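Local coordinates for protein CaaX farnesyltransferase beta subunit Ram1 (Aspergillus fumigatus, PDB 4L9P) that probably acts with an alpha subunit to transfer a farnesyl group from farnesyl diphosphate to a cysteine near the C-terminus of target proteins, using zinc, at residues Val379-Gly391 against Gln445-Ser457. Numbering follows the deposited sequence.
Sequences VQAALDGTQPLAG and QYYHYCTDSSVSS
Two donors grip the carbonyl oxygen of Gly385: Gln387 NE2 at 2.9 Å, standing above the carbonyl plane, and a water that also accepts from Cys450 N, tying the two segments together. The Gln387 side chain, bent at chi2 (-73°), folds back to make this bond, and its CG meets Tyr449 CD2 at 3.8 Å; amide and ring planes stand 75° apart. The backbones meet in a single bridge, Gln387 N donating almost straight to Cys450 O (2.8 Å, 173°), while Asp452 N returns only a weak bond to Gln387 O. Asp452 OD1 then takes Leu389 N at 3.0 Å on the syn side but well out of the carboxylate plane, and Leu389 CD1 lies 3.6 Å from Ser453 CB. Cys450 SG lies against Ala381 CB and 3.6 Å from Thr386 OG1, which shares a second water with Thr451 O and also bonds Glu329. Thr451 OG1 accepts from Ser453 N in an ST turn and is bonded to Ser466 O as well. Away from the zinc and isoprenoid sites, the Gln387-Thr451 bridge joins the loop leaving helix 375-384 to the chain around Thr451, beside the two-stranded sheet of 446-449 and 468-471, linking interhelical connections of the alpha-alpha toroid.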
# COMPACT_ATOMS: atom_id res chain seq x y z
N VAL B 379 9.89 -2.22 10.75
CA VAL B 379 10.20 -1.08 11.62
C VAL B 379 10.89 -1.61 12.90
O VAL B 379 11.86 -1.03 13.42
CB VAL B 379 8.91 -0.29 11.97
CG1 VAL B 379 9.15 0.76 13.15
CG2 VAL B 379 8.44 0.42 10.66
N GLN B 380 10.37 -2.72 13.43
CA GLN B 380 10.96 -3.30 14.66
C GLN B 380 12.43 -3.70 14.42
O GLN B 380 13.30 -3.45 15.27
CB GLN B 380 10.09 -4.44 15.12
CG GLN B 380 8.75 -3.75 15.74
CD GLN B 380 7.52 -4.63 15.99
OE1 GLN B 380 6.48 -4.09 16.39
NE2 GLN B 380 7.63 -5.94 15.83
N ALA B 381 12.73 -4.22 13.23
CA ALA B 381 14.15 -4.53 12.91
C ALA B 381 14.97 -3.24 12.81
O ALA B 381 16.16 -3.22 13.13
CB ALA B 381 14.25 -5.29 11.59
N ALA B 382 14.36 -2.16 12.29
CA ALA B 382 15.09 -0.90 12.20
C ALA B 382 15.46 -0.37 13.58
O ALA B 382 16.51 0.25 13.74
CB ALA B 382 14.29 0.15 11.40
N LEU B 383 14.62 -0.65 14.59
CA LEU B 383 14.85 -0.22 15.95
C LEU B 383 15.76 -1.21 16.70
O LEU B 383 16.62 -0.78 17.53
CB LEU B 383 13.53 -0.17 16.71
CG LEU B 383 12.55 0.92 16.17
CD1 LEU B 383 11.22 0.89 16.91
CD2 LEU B 383 13.20 2.31 16.19
N ASP B 384 15.63 -2.51 16.44
CA ASP B 384 16.42 -3.53 17.17
C ASP B 384 17.81 -3.75 16.60
O ASP B 384 18.76 -4.10 17.34
CB ASP B 384 15.72 -4.88 17.08
CG ASP B 384 14.48 -4.96 17.92
OD1 ASP B 384 14.30 -4.12 18.84
OD2 ASP B 384 13.68 -5.87 17.63
N GLY B 385 17.95 -3.58 15.30
CA GLY B 385 19.17 -3.95 14.61
C GLY B 385 19.27 -5.44 14.32
O GLY B 385 18.43 -6.26 14.77
N THR B 386 20.32 -5.77 13.60
CA THR B 386 20.54 -7.11 13.12
C THR B 386 20.91 -8.02 14.29
O THR B 386 21.71 -7.64 15.16
CB THR B 386 21.64 -7.03 12.02
OG1 THR B 386 21.06 -6.42 10.85
CG2 THR B 386 22.10 -8.39 11.63
N GLN B 387 20.30 -9.20 14.34
CA GLN B 387 20.57 -10.17 15.41
C GLN B 387 21.73 -11.05 15.03
O GLN B 387 21.73 -11.69 14.01
CB GLN B 387 19.31 -10.99 15.73
CG GLN B 387 18.06 -10.09 15.91
CD GLN B 387 18.08 -9.29 17.20
OE1 GLN B 387 18.08 -9.89 18.28
NE2 GLN B 387 18.10 -7.92 17.11
N PRO B 388 22.77 -11.09 15.87
CA PRO B 388 23.88 -11.96 15.45
C PRO B 388 23.55 -13.44 15.73
O PRO B 388 22.99 -13.74 16.80
CB PRO B 388 25.03 -11.47 16.32
CG PRO B 388 24.34 -10.98 17.60
CD PRO B 388 23.05 -10.32 17.09
N LEU B 389 23.87 -14.35 14.81
CA LEU B 389 23.68 -15.76 15.15
C LEU B 389 24.60 -16.19 16.30
O LEU B 389 24.18 -16.96 17.16
CB LEU B 389 23.84 -16.67 13.92
CG LEU B 389 22.72 -16.61 12.88
CD1 LEU B 389 22.72 -17.94 12.09
CD2 LEU B 389 21.37 -16.34 13.51
N ALA B 390 25.84 -15.67 16.35
CA ALA B 390 26.81 -16.04 17.42
C ALA B 390 26.57 -15.35 18.75
O ALA B 390 26.53 -16.00 19.82
CB ALA B 390 28.28 -15.76 16.95
N GLY B 391 26.46 -14.02 18.69
CA GLY B 391 26.40 -13.17 19.87
C GLY B 391 25.31 -13.58 20.84
O GLY B 391 24.49 -14.52 20.57
N GLN B 445 2.08 -14.73 14.43
CA GLN B 445 2.49 -16.02 15.02
C GLN B 445 3.98 -16.23 15.03
O GLN B 445 4.42 -17.31 15.47
CB GLN B 445 1.79 -17.12 14.24
CG GLN B 445 0.30 -17.03 14.33
CD GLN B 445 -0.40 -18.03 13.40
OE1 GLN B 445 0.18 -18.51 12.41
NE2 GLN B 445 -1.68 -18.29 13.67
N TYR B 446 4.79 -15.29 14.53
CA TYR B 446 6.24 -15.47 14.49
C TYR B 446 6.97 -14.24 14.96
O TYR B 446 6.49 -13.10 14.77
CB TYR B 446 6.73 -15.74 13.02
CG TYR B 446 6.21 -17.07 12.57
CD1 TYR B 446 6.93 -18.22 12.90
CD2 TYR B 446 4.98 -17.20 11.90
CE1 TYR B 446 6.41 -19.48 12.65
CE2 TYR B 446 4.43 -18.47 11.58
CZ TYR B 446 5.14 -19.60 12.00
OH TYR B 446 4.61 -20.83 11.79
N TYR B 447 8.16 -14.48 15.52
CA TYR B 447 9.21 -13.46 15.60
C TYR B 447 9.88 -13.45 14.22
O TYR B 447 10.37 -14.52 13.77
CB TYR B 447 10.27 -13.89 16.63
CG TYR B 447 9.74 -14.00 18.06
CD1 TYR B 447 9.59 -12.86 18.82
CD2 TYR B 447 9.47 -15.24 18.66
CE1 TYR B 447 9.14 -12.93 20.14
CE2 TYR B 447 9.01 -15.33 19.97
CZ TYR B 447 8.84 -14.17 20.71
OH TYR B 447 8.39 -14.24 22.01
N HIS B 448 9.88 -12.30 13.53
CA HIS B 448 10.60 -12.19 12.27
C HIS B 448 11.70 -11.16 12.53
O HIS B 448 11.43 -10.06 12.99
CB HIS B 448 9.64 -11.60 11.18
CG HIS B 448 8.66 -12.62 10.66
ND1 HIS B 448 9.05 -13.77 10.00
CD2 HIS B 448 7.29 -12.62 10.68
CE1 HIS B 448 7.95 -14.45 9.65
NE2 HIS B 448 6.87 -13.77 10.04
N TYR B 449 12.93 -11.50 12.19
CA TYR B 449 14.06 -10.59 12.47
C TYR B 449 15.17 -10.81 11.47
O TYR B 449 15.19 -11.85 10.80
CB TYR B 449 14.59 -10.85 13.90
CG TYR B 449 14.89 -12.29 14.17
CD1 TYR B 449 13.93 -13.16 14.67
CD2 TYR B 449 16.17 -12.79 13.94
CE1 TYR B 449 14.22 -14.51 14.88
CE2 TYR B 449 16.46 -14.15 14.19
CZ TYR B 449 15.49 -14.98 14.63
OH TYR B 449 15.83 -16.30 14.87
N CYS B 450 16.05 -9.83 11.30
CA CYS B 450 17.15 -9.98 10.32
C CYS B 450 18.44 -10.32 11.11
O CYS B 450 18.57 -10.03 12.30
CB CYS B 450 17.25 -8.74 9.40
SG CYS B 450 17.64 -7.23 10.29
N THR B 451 19.37 -10.98 10.45
CA THR B 451 20.54 -11.55 11.10
C THR B 451 21.79 -11.22 10.30
O THR B 451 21.72 -10.58 9.26
CB THR B 451 20.41 -13.09 11.20
OG1 THR B 451 20.59 -13.67 9.89
CG2 THR B 451 19.08 -13.53 11.83
N ASP B 452 22.94 -11.63 10.83
CA ASP B 452 24.21 -11.47 10.13
C ASP B 452 24.55 -12.68 9.27
O ASP B 452 25.71 -12.84 8.83
CB ASP B 452 25.35 -11.19 11.15
CG ASP B 452 25.54 -12.33 12.19
OD1 ASP B 452 24.76 -13.30 12.17
OD2 ASP B 452 26.47 -12.25 13.05
N SER B 453 23.56 -13.54 9.06
CA SER B 453 23.73 -14.75 8.26
C SER B 453 22.81 -14.78 7.06
O SER B 453 21.61 -14.94 7.21
CB SER B 453 23.46 -15.97 9.15
OG SER B 453 23.80 -17.15 8.43
N SER B 454 23.38 -14.59 5.87
CA SER B 454 22.56 -14.50 4.68
C SER B 454 22.64 -15.70 3.80
O SER B 454 23.70 -16.29 3.72
CB SER B 454 22.92 -13.22 3.90
OG SER B 454 22.12 -13.10 2.72
N VAL B 455 21.54 -16.09 3.17
CA VAL B 455 21.63 -17.15 2.16
C VAL B 455 22.23 -16.65 0.85
O VAL B 455 22.65 -17.44 0.02
CB VAL B 455 20.29 -17.89 1.86
CG1 VAL B 455 19.70 -18.49 3.12
CG2 VAL B 455 19.32 -16.99 1.19
N SER B 456 22.29 -15.33 0.66
CA SER B 456 22.93 -14.80 -0.54
C SER B 456 24.43 -14.81 -0.41
O SER B 456 24.98 -14.53 0.68
CB SER B 456 22.47 -13.37 -0.85
OG SER B 456 23.19 -12.81 -1.97
N SER B 457 25.09 -15.13 -1.52
CA SER B 457 26.53 -15.08 -1.62
C SER B 457 27.04 -13.67 -1.93
O SER B 457 28.24 -13.40 -1.80
CB SER B 457 27.02 -16.07 -2.67
OG SER B 457 26.70 -17.38 -2.26
O HOH W 1 16.15 -7.78 13.48
O HOH W 2 20.61 -7.90 8.31